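Local atomic coordinates of protein NBR1 homolog (Arabidopsis thaliana, PDB entry 6TGS), a protein that probably acts as a receptor that delivers ubiquitinated protein aggregates to autophagosomes, itself being degraded in the vacuole, and homodimerizes through its PB1 domain. Residues V9-Y14 / L82-I87; V17-R22 / A44-S49; L33-L38 / V69-L74. The protein carries 3 engineered substitutions. One frame throughout, in Å; residues are numbered along the deposited sequence.

Contact 1. Residues V9-Y14 / L82-I87; sequences VVKVSY and LKFLKI. With PEG (di(hydroxyethyl)ether), chain G.
K11 and F84 meet at about a right angle on one face of two strands that run side by side. With CG anti to the carbonyl carbon (chi1 -60°), the lysine chain is turned to the edge of the ring, where CG lies in the ring plane. CB is 3.9 Å from F84 CE1, although farther out the modelled carbons come doubtfully close. Replacing K11 with an alanine removes the methylenes beside F84 and the positive charge of NZ, which would probably leave that ring edge less covered and this face of the strand one charge poorer.

On the reverse face V10 CG1 touches I87 CD1 at 3.9 Å. Between these two layers runs a parallel ladder. K11 N donates to L85 O at 2.8 Å and K11 O accepts from I87 N, also at 2.8 Å, straddling K86; V9 O takes L85 N at 2.9 Å, and S13 N reaches I87 O. The V9 N to K83 O bond, at 3.3 Å, is longer and tilted 28° from the carbonyl plane, K83 lying just before the strand. This parallel pair joins the first and last strands of the ubiquitin-like beta-grasp fold of the PB1 domain, in which a basic residue on the first strand, as K11 is, commonly faces an acidic partner domain.

Farther out, V12 packs on I42 and F46 of helix 35-46, and I87 on L38. K86 NZ is held chiefly by N88 OD1, with a weak 2.8 Å bond to O1 of a polyether molecule probably carried over from crystallisation; S13 OG shares a 2.7 Å hydrogen bond with that same O1.

Contact 2. Residues V17-R22 / A44-S49; sequences VLRRFR and ALFNLS. With GOL (glycerol), chain E.
L45 and F46 close the last turn of helix 35-46 over V17, R19 and F21, side chains of strand 17-23, the outermost strand on that side of the beta-grasp sheet. It is a shallow surface contact between the end of the helix and the border of the sheet beneath it.

L45 comes first. Its CD1 meets F21 obliquely, equally close to CD1 and CE1 of the ring at 3.9 Å, and lies 4.1 Å from R19 CB. The phenylalanine reaches this position by setting CG between its own backbone N and carbonyl carbon (chi1 57°), which brings the ring in under the helix, where it also touches L38 and K41. At the carbonyl of L45 the helix has a bound glycerol, probably from the crystallisation liquor, whose O1 makes a weak bond to L45 O.

F46 follows, the last residue of the helix, and takes its contacts at the ring. V17 CG1 approaches the rim in plane, 3.9 Å from CE1, while R19 CG meets CZ obliquely at 3.8 Å. L45 CB lies over one face, offset toward the rim, and Y14 of the neighbouring strand also touches the ring.

Beyond CG, R19 turns sharply at chi2 (-73°), and its guanidinium swings past F46 toward the glycerol, its plane 31° from that of the ring; V17 CG1 sits over one guanidinium face near its rim. NE donates to glycerol O1 at 2.8 Å and NH2 to O3 at 3.2 Å. The remaining nitrogen turns back to the strand, where R19 NH1 bonds L18 O at 3.0 Å from above the carbonyl plane rather than on a lone pair.

Contact 3. Residues L33-L38 / V69-L74; sequences LEMAGL and VDDNDL
M35 opens helix 35-46 facing the start of helix 71-79, and its side chain can be followed atom by atom. CB lies 3.4 Å from D71 OD1. M35 CG passes the same oxygen and rests 3.6 Å from D70 C. The bend at chi2 (-65°) then lays SD against L74, where it presses on CD1 at a tight 3.3 Å. A further bend at chi3 (-49°) carries CE off from the leucine, and the side chain also leans on L68 in the loop before helix 71-79.

D71 OD1 does more than pass the methionine: it accepts M35 N at 2.9 Å, with the N-H pointing at it at 159° and meeting it nearly along the C-O bond. The aspartate thus grips an amide of the first turn of the other helix, whose positive end is likely to favour its charge. E34 holds the N-cap position just before that turn; its CB touches D71 OD1 at 3.6 Å, while its nearby carboxylate would probably work against that charge.

Helix 71-79 has its own start secured by a capping box. D70 OD1 receives D73 N at 3.1 Å, and in return D73 OD2 takes D70 N and V69 N from opposite faces of the carboxylate, both at 2.9 Å. The run of D70, D71 and D73 is consistent with part of the acidic OPCA motif of PB1 domains.

Deeper in, L74 CD1 of helix 71-79 also meets L38 CD2, at 4.1 Å. Helix 35-46 carries the contact on to the sheet, L38 packing against F21 and the preceding L33 against V23, both of strand 17-23.

In the fold
Within one small beta-grasp domain, contact 1 pairs two strands of the sheet, contact 2 sets a helix end on the sheet border and contact 3 joins two helix starts. Contacts 1 and 2 lie closest, their centres about 11 Å apart, because strands 8-14 and 17-23 are antiparallel neighbours: probable hydrogen bonds run from V12 N to R19 O at 2.7 Å and from V10 N to F21 O at 2.8 Å. Contacts 2 and 3 use opposite ends of helix 35-46, about 16 Å between centres. L38 ties all three together, its CD2 lying 4.1 Å from I87 CD1 and its CD1 4.0 Å from F21 CZ. K11 and R19 thus lie apart from D70, D71 and D73, consistent with the basic and acidic faces known in PB1 domains.

Contact 1. Residues V9-Y14 / L82-I87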
loop_
_atom_site.group_PDB
_atom_site.type_symbol
_atom_site.label_atom_id
_atom_site.label_comp_id
_atom_site.label_asym_id
_atom_site.label_seq_id
_atom_site.Cartn_x
_atom_site.Cartn_y
_atom_site.Cartn_z
ATOM N N VAL A 9 0.298 -7.118 6.529
ATOM C CA VAL A 9 0.926 -6.026 7.262
ATOM C C VAL A 9 1.452 -5.020 6.245
ATOM O O VAL A 9 2.223 -5.371 5.348
ATOM C CB VAL A 9 2.053 -6.540 8.166
ATOM C CG1 VAL A 9 2.819 -5.373 8.762
ATOM C CG2 VAL A 9 1.471 -7.405 9.262
ATOM N N VAL A 10 1.025 -3.769 6.385
ATOM C CA VAL A 10 1.459 -2.687 5.507
ATOM C C VAL A 10 2.268 -1.712 6.345
ATOM O O VAL A 10 1.814 -1.269 7.404
ATOM C CB VAL A 10 0.265 -1.994 4.832
ATOM C CG1 VAL A 10 0.743 -0.845 3.939
ATOM C CG2 VAL A 10 -0.531 -3.002 4.021
ATOM N N LYS A 11 3.472 -1.414 5.900
ATOM C CA LYS A 11 4.273 -0.303 6.458
ATOM C C LYS A 11 4.362 0.881 5.476
ATOM O O LYS A 11 4.685 0.587 4.355
ATOM C CB LYS A 11 5.625 -0.828 6.926
ATOM C CG LYS A 11 5.510 -1.897 7.995
ATOM C CD LYS A 11 6.835 -2.382 8.487
ATOM C CE LYS A 11 6.698 -3.696 9.218
ATOM N NZ LYS A 11 8.007 -4.367 9.374
ATOM N N VAL A 12 4.149 1.993 5.884
ATOM C CA VAL A 12 4.182 3.144 4.991
ATOM C C VAL A 12 5.266 4.082 5.493
ATOM O O VAL A 12 5.356 4.344 6.697
ATOM C CB VAL A 12 2.818 3.858 4.930
ATOM C CG1 VAL A 12 2.866 4.971 3.897
ATOM C CG2 VAL A 12 1.710 2.872 4.592
ATOM N N SER A 13 6.106 4.558 4.583
ATOM C CA SER A 13 7.158 5.504 4.916
ATOM C C SER A 13 6.867 6.855 4.280
ATOM O O SER A 13 6.627 6.946 3.067
ATOM C CB SER A 13 8.518 4.987 4.460
ATOM O OG SER A 13 9.526 5.899 4.838
ATOM N N TYR A 14 6.900 7.904 5.093
ATOM C CA TYR A 14 6.811 9.259 4.577
ATOM C C TYR A 14 7.596 10.178 5.502
ATOM O O TYR A 14 7.522 10.034 6.722
ATOM C CB TYR A 14 5.350 9.739 4.478
ATOM C CG TYR A 14 5.207 11.169 4.026
ATOM C CD1 TYR A 14 5.347 11.509 2.691
ATOM C CD2 TYR A 14 4.920 12.180 4.938
ATOM C CE1 TYR A 14 5.215 12.821 2.268
ATOM C CE2 TYR A 14 4.780 13.493 4.523
ATOM C CZ TYR A 14 4.932 13.806 3.186
ATOM O OH TYR A 14 4.805 15.110 2.774
ATOM N N LEU A 82 2.293 -11.816 -1.234
ATOM C CA LEU A 82 3.096 -11.017 -0.278
ATOM C C LEU A 82 2.380 -11.009 1.076
ATOM O O LEU A 82 1.142 -10.920 1.082
ATOM C CB LEU A 82 3.294 -9.598 -0.824
ATOM C CG LEU A 82 3.830 -9.509 -2.251
ATOM C CD1 LEU A 82 4.235 -8.084 -2.591
ATOM C CD2 LEU A 82 5.001 -10.458 -2.450
ATOM N N LYS A 83 3.145 -11.037 2.152
ATOM C CA LYS A 83 2.558 -10.962 3.519
ATOM C C LYS A 83 2.964 -9.660 4.188
ATOM O O LYS A 83 2.329 -9.274 5.171
ATOM C CB LYS A 83 3.185 -12.057 4.374
ATOM C CG LYS A 83 2.624 -12.147 5.788
ATOM C CD LYS A 83 3.397 -13.062 6.709
ATOM C CE LYS A 83 2.777 -13.188 8.083
ATOM N NZ LYS A 83 1.493 -13.927 8.039
ATOM N N PHE A 84 3.801 -8.926 3.766
ATOM C CA PHE A 84 4.481 -7.654 4.104
ATOM C C PHE A 84 4.606 -6.821 2.835
ATOM O O PHE A 84 4.982 -7.358 1.805
ATOM C CB PHE A 84 5.807 -7.913 4.814
ATOM C CG PHE A 84 6.600 -6.676 5.133
ATOM C CD1 PHE A 84 6.025 -5.633 5.835
ATOM C CD2 PHE A 84 7.922 -6.559 4.743
ATOM C CE1 PHE A 84 6.750 -4.493 6.131
ATOM C CE2 PHE A 84 8.647 -5.417 5.039
ATOM C CZ PHE A 84 8.062 -4.393 5.743
ATOM N N LEU A 85 4.085 -5.570 3.146
ATOM C CA LEU A 85 4.266 -4.565 2.090
ATOM C C LEU A 85 4.825 -3.293 2.708
ATOM O O LEU A 85 4.214 -2.774 3.599
ATOM C CB LEU A 85 2.921 -4.334 1.418
ATOM C CG LEU A 85 2.913 -3.312 0.292
ATOM C CD1 LEU A 85 3.815 -3.771 -0.836
ATOM C CD2 LEU A 85 1.499 -3.110 -0.211
ATOM N N LYS A 86 5.971 -2.858 2.219
ATOM C CA LYS A 86 6.506 -1.565 2.629
ATOM C C LYS A 86 6.331 -0.593 1.478
ATOM O O LYS A 86 6.927 -0.793 0.410
ATOM C CB LYS A 86 7.976 -1.628 3.022
ATOM C CG LYS A 86 8.487 -0.262 3.460
ATOM C CD LYS A 86 9.995 -0.150 3.418
ATOM C CE LYS A 86 10.476 1.075 4.203
ATOM N NZ LYS A 86 10.829 2.235 3.357
ATOM N N ILE A 87 5.544 0.461 1.706
ATOM C CA ILE A 87 5.207 1.454 0.685
ATOM C C ILE A 87 5.944 2.751 0.994
ATOM O O ILE A 87 5.790 3.319 2.081
ATOM C CB ILE A 87 3.693 1.708 0.625
ATOM C CG1 ILE A 87 2.913 0.438 0.281
ATOM C CG2 ILE A 87 3.372 2.871 -0.342
ATOM C CD1 ILE A 87 1.400 0.640 0.364
HETATM C C1 PEG G . 11.867 3.916 5.882
HETATM O O1 PEG G . 11.883 4.541 4.622
HETATM C C2 PEG G . 11.494 4.922 6.964
HETATM O O2 PEG G . 12.656 5.315 7.629
HETATM C C3 PEG G . 12.835 4.645 8.837
HETATM C C4 PEG G . 12.842 5.673 9.956
HETATM O O4 PEG G . 11.536 6.037 10.277
#

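Contact 2. Residues V17-R22 / A44-S49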
loop_
_atom_site.group_PDB
_atom_site.type_symbol
_atom_site.label_atom_id
_atom_site.label_comp_id
_atom_site.label_asym_id
_atom_site.label_seq_id
_atom_site.Cartn_x
_atom_site.Cartn_y
_atom_site.Cartn_z
ATOM N N VAL A 17 9.576 8.713 8.323
ATOM C CA VAL A 17 8.694 8.209 9.360
ATOM C C VAL A 17 8.056 6.929 8.852
ATOM O O VAL A 17 7.541 6.913 7.732
ATOM C CB VAL A 17 7.608 9.253 9.688
ATOM C CG1 VAL A 17 6.644 8.724 10.671
ATOM C CG2 VAL A 17 8.232 10.538 10.172
ATOM N N LEU A 18 8.049 5.879 9.673
ATOM C CA LEU A 18 7.412 4.612 9.316
ATOM C C LEU A 18 6.168 4.370 10.162
ATOM O O LEU A 18 6.222 4.434 11.395
ATOM C CB LEU A 18 8.387 3.442 9.489
ATOM C CG LEU A 18 8.095 2.089 8.835
ATOM C CD1 LEU A 18 7.983 2.204 7.309
ATOM C CD2 LEU A 18 9.163 1.044 9.217
ATOM N N ARG A 19 5.071 4.036 9.512
ATOM C CA ARG A 19 3.842 3.686 10.213
ATOM C C ARG A 19 3.344 2.346 9.704
ATOM O O ARG A 19 3.525 2.006 8.532
ATOM C CB ARG A 19 2.761 4.767 10.032
ATOM C CG ARG A 19 3.139 6.120 10.643
ATOM C CD ARG A 19 3.078 6.079 12.183
ATOM N NE ARG A 19 3.413 7.371 12.797
ATOM C CZ ARG A 19 4.638 7.688 13.214
ATOM N NH1 ARG A 19 5.631 6.820 13.044
ATOM N NH2 ARG A 19 4.874 8.862 13.800
ATOM N N ARG A 20 2.748 1.504 10.517
ATOM C CA ARG A 20 2.294 0.128 10.360
ATOM C C ARG A 20 0.783 0.052 10.494
ATOM O O ARG A 20 0.213 0.616 11.432
ATOM C CB ARG A 20 2.940 -0.770 11.421
ATOM C CG ARG A 20 2.557 -2.246 11.343
ATOM C CD ARG A 20 3.282 -3.054 12.437
ATOM N NE ARG A 20 2.936 -4.462 12.387
ATOM C CZ ARG A 20 1.876 -4.976 12.991
ATOM N NH1 ARG A 20 1.065 -4.180 13.673
ATOM N NH2 ARG A 20 1.618 -6.273 12.900
ATOM N N PHE A 21 0.090 -0.568 9.669
ATOM C CA PHE A 21 -1.292 -0.967 9.899
ATOM C C PHE A 21 -1.517 -2.305 9.209
ATOM O O PHE A 21 -0.676 -2.777 8.444
ATOM C CB PHE A 21 -2.297 0.091 9.424
ATOM C CG PHE A 21 -2.171 0.453 7.978
ATOM C CD1 PHE A 21 -1.322 1.464 7.585
ATOM C CD2 PHE A 21 -2.935 -0.193 7.014
ATOM C CE1 PHE A 21 -1.211 1.824 6.251
ATOM C CE2 PHE A 21 -2.837 0.169 5.671
ATOM C CZ PHE A 21 -1.966 1.179 5.299
ATOM N N ARG A 22 -2.655 -2.929 9.484
ATOM C CA ARG A 22 -2.936 -4.236 8.906
ATOM C C ARG A 22 -4.200 -4.173 8.068
ATOM O O ARG A 22 -5.154 -3.462 8.400
ATOM C CB ARG A 22 -3.076 -5.306 9.991
ATOM C CG ARG A 22 -1.843 -5.449 10.868
ATOM C CD ARG A 22 -1.758 -6.833 11.502
ATOM N NE ARG A 22 -2.988 -7.204 12.197
ATOM C CZ ARG A 22 -3.353 -8.456 12.446
ATOM N NH1 ARG A 22 -2.584 -9.465 12.058
ATOM N NH2 ARG A 22 -4.491 -8.702 13.080
ATOM N N ALA A 44 -4.665 10.220 6.310
ATOM C CA ALA A 44 -4.940 10.391 7.737
ATOM C C ALA A 44 -3.673 10.234 8.577
ATOM O O ALA A 44 -3.498 10.926 9.594
ATOM C CB ALA A 44 -6.009 9.393 8.179
ATOM N N LEU A 45 -2.778 9.323 8.177
ATOM C CA LEU A 45 -1.570 9.052 8.953
ATOM C C LEU A 45 -0.584 10.204 8.910
ATOM O O LEU A 45 0.150 10.417 9.880
ATOM C CB LEU A 45 -0.863 7.791 8.444
ATOM C CG LEU A 45 -1.511 6.441 8.743
ATOM C CD1 LEU A 45 -0.780 5.335 7.980
ATOM C CD2 LEU A 45 -1.531 6.164 10.239
ATOM N N PHE A 46 -0.508 10.927 7.794
ATOM C CA PHE A 46 0.562 11.894 7.603
ATOM C C PHE A 46 0.038 13.301 7.346
ATOM O O PHE A 46 0.824 14.192 6.982
ATOM C CB PHE A 46 1.474 11.438 6.450
ATOM C CG PHE A 46 2.204 10.140 6.725
ATOM C CD1 PHE A 46 3.227 10.089 7.668
ATOM C CD2 PHE A 46 1.861 8.975 6.064
ATOM C CE1 PHE A 46 3.888 8.899 7.938
ATOM C CE2 PHE A 46 2.526 7.779 6.325
ATOM C CZ PHE A 46 3.552 7.752 7.264
ATOM N N ASN A 47 -1.260 13.530 7.523
ATOM C CA ASN A 47 -1.896 14.820 7.266
ATOM C C ASN A 47 -1.610 15.302 5.845
ATOM O O ASN A 47 -1.097 16.400 5.615
ATOM C CB ASN A 47 -1.472 15.876 8.296
ATOM C CG ASN A 47 -2.407 17.063 8.303
ATOM O OD1 ASN A 47 -3.608 16.904 8.109
ATOM N ND2 ASN A 47 -1.862 18.261 8.497
ATOM N N LEU A 48 -1.955 14.452 4.888
ATOM C CA LEU A 48 -1.881 14.785 3.471
ATOM C C LEU A 48 -3.301 14.895 2.922
ATOM O O LEU A 48 -4.271 14.632 3.629
ATOM C CB LEU A 48 -1.084 13.721 2.716
ATOM C CG LEU A 48 0.122 13.068 3.390
ATOM C CD1 LEU A 48 0.717 11.980 2.492
ATOM C CD2 LEU A 48 1.171 14.092 3.755
ATOM N N SER A 49 -3.407 15.300 1.648
ATOM C CA SER A 49 -4.682 15.250 0.932
ATOM C C SER A 49 -4.928 13.841 0.409
ATOM O O SER A 49 -4.059 13.261 -0.246
ATOM C CB SER A 49 -4.700 16.221 -0.254
ATOM O OG SER A 49 -4.596 17.571 0.144
HETATM C C1 GOL E . 0.277 9.346 12.631
HETATM O O1 GOL E . 1.581 9.398 12.178
HETATM C C2 GOL E . 0.124 10.300 13.841
HETATM O O2 GOL E . -1.186 10.766 13.983
HETATM C C3 GOL E . 1.156 11.429 13.603
HETATM O O3 GOL E . 2.385 10.928 14.054
#

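Contact 3. Residues L33-L38 / V69-L74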
loop_
_atom_site.group_PDB
_atom_site.type_symbol
_atom_site.label_atom_id
_atom_site.label_comp_id
_atom_site.label_asym_id
_atom_site.label_seq_id
_atom_site.Cartn_x
_atom_site.Cartn_y
_atom_site.Cartn_z
ATOM N N LEU A 33 -9.282 -3.952 0.403
ATOM C CA LEU A 33 -8.864 -2.563 0.286
ATOM C C LEU A 33 -8.633 -2.231 -1.181
ATOM O O LEU A 33 -8.076 -3.045 -1.926
ATOM C CB LEU A 33 -7.586 -2.298 1.095
ATOM C CG LEU A 33 -7.231 -0.833 1.373
ATOM C CD1 LEU A 33 -8.273 -0.183 2.264
ATOM C CD2 LEU A 33 -5.861 -0.729 2.012
ATOM N N GLU A 34 -9.063 -1.040 -1.586
ATOM C CA GLU A 34 -8.809 -0.498 -2.915
ATOM C C GLU A 34 -7.959 0.764 -2.788
ATOM O O GLU A 34 -7.673 1.241 -1.682
ATOM C CB GLU A 34 -10.122 -0.207 -3.652
ATOM C CG GLU A 34 -11.053 0.735 -2.906
ATOM C CD GLU A 34 -11.869 1.606 -3.837
ATOM O OE1 GLU A 34 -11.264 2.336 -4.655
ATOM O OE2 GLU A 34 -13.116 1.563 -3.754
ATOM N N MET A 35 -7.570 1.313 -3.944
ATOM C CA MET A 35 -6.617 2.419 -3.957
ATOM C C MET A 35 -7.171 3.639 -3.234
ATOM O O MET A 35 -6.430 4.334 -2.530
ATOM C CB MET A 35 -6.227 2.769 -5.395
ATOM C CG MET A 35 -5.159 1.835 -6.006
ATOM S SD MET A 35 -3.527 1.908 -5.213
ATOM C CE MET A 35 -3.322 3.692 -5.189
ATOM N N ALA A 36 -8.477 3.892 -3.354
ATOM C CA ALA A 36 -9.050 5.044 -2.664
ATOM C C ALA A 36 -8.924 4.904 -1.150
ATOM O O ALA A 36 -8.596 5.875 -0.448
ATOM C CB ALA A 36 -10.514 5.224 -3.060
ATOM N N GLY A 37 -9.216 3.721 -0.615
ATOM C CA GLY A 37 -9.115 3.539 0.823
ATOM C C GLY A 37 -7.681 3.565 1.316
ATOM O O GLY A 37 -7.415 4.027 2.430
ATOM N N LEU A 38 -6.744 3.083 0.491
ATOM C CA LEU A 38 -5.325 3.157 0.841
ATOM C C LEU A 38 -4.867 4.605 0.917
ATOM O O LEU A 38 -4.178 5.011 1.863
ATOM C CB LEU A 38 -4.502 2.384 -0.191
ATOM C CG LEU A 38 -2.997 2.501 -0.008
ATOM C CD1 LEU A 38 -2.597 1.973 1.380
ATOM C CD2 LEU A 38 -2.285 1.756 -1.142
ATOM N N VAL A 69 -0.450 2.388 -8.978
ATOM C CA VAL A 69 -1.212 3.424 -9.668
ATOM C C VAL A 69 -2.676 3.051 -9.877
ATOM O O VAL A 69 -3.503 3.961 -10.057
ATOM C CB VAL A 69 -0.555 3.816 -11.012
ATOM C CG1 VAL A 69 0.763 4.527 -10.769
ATOM C CG2 VAL A 69 -0.324 2.604 -11.910
ATOM N N ASP A 70 -3.042 1.768 -9.819
ATOM C CA ASP A 70 -4.441 1.393 -9.958
ATOM C C ASP A 70 -4.738 0.149 -9.128
ATOM O O ASP A 70 -3.848 -0.459 -8.527
ATOM C CB ASP A 70 -4.821 1.189 -11.441
ATOM C CG ASP A 70 -3.927 0.189 -12.152
ATOM O OD1 ASP A 70 -3.756 -0.929 -11.626
ATOM O OD2 ASP A 70 -3.404 0.502 -13.253
ATOM N N ASP A 71 -6.023 -0.220 -9.102
ATOM C CA ASP A 71 -6.454 -1.355 -8.289
ATOM C C ASP A 71 -5.829 -2.664 -8.753
ATOM O O ASP A 71 -5.667 -3.589 -7.948
ATOM C CB ASP A 71 -7.980 -1.469 -8.308
ATOM C CG ASP A 71 -8.654 -0.459 -7.406
ATOM O OD1 ASP A 71 -7.982 0.052 -6.495
ATOM O OD2 ASP A 71 -9.858 -0.190 -7.602
ATOM N N ASN A 72 -5.477 -2.775 -10.041
ATOM C CA ASN A 72 -4.823 -3.991 -10.505
ATOM C C ASN A 72 -3.463 -4.185 -9.848
ATOM O O ASN A 72 -3.059 -5.326 -9.584
ATOM C CB ASN A 72 -4.682 -3.967 -12.027
ATOM C CG ASN A 72 -6.023 -3.986 -12.729
ATOM O OD1 ASN A 72 -6.886 -4.804 -12.415
ATOM N ND2 ASN A 72 -6.206 -3.085 -13.688
ATOM N N ASP A 73 -2.742 -3.092 -9.586
ATOM C CA ASP A 73 -1.475 -3.188 -8.871
ATOM C C ASP A 73 -1.672 -3.690 -7.442
ATOM O O ASP A 73 -0.815 -4.403 -6.913
ATOM C CB ASP A 73 -0.775 -1.832 -8.835
ATOM C CG ASP A 73 -0.518 -1.279 -10.210
ATOM O OD1 ASP A 73 0.041 -2.015 -11.058
ATOM O OD2 ASP A 73 -0.862 -0.109 -10.439
ATOM N N LEU A 74 -2.763 -3.279 -6.795
ATOM C CA LEU A 74 -3.009 -3.742 -5.428
ATOM C C LEU A 74 -3.517 -5.171 -5.421
ATOM O O LEU A 74 -3.142 -5.971 -4.549
ATOM C CB LEU A 74 -4.001 -2.824 -4.718
ATOM C CG LEU A 74 -3.405 -1.666 -3.934
ATOM C CD1 LEU A 74 -4.542 -0.748 -3.472
ATOM C CD2 LEU A 74 -2.591 -2.199 -2.765
#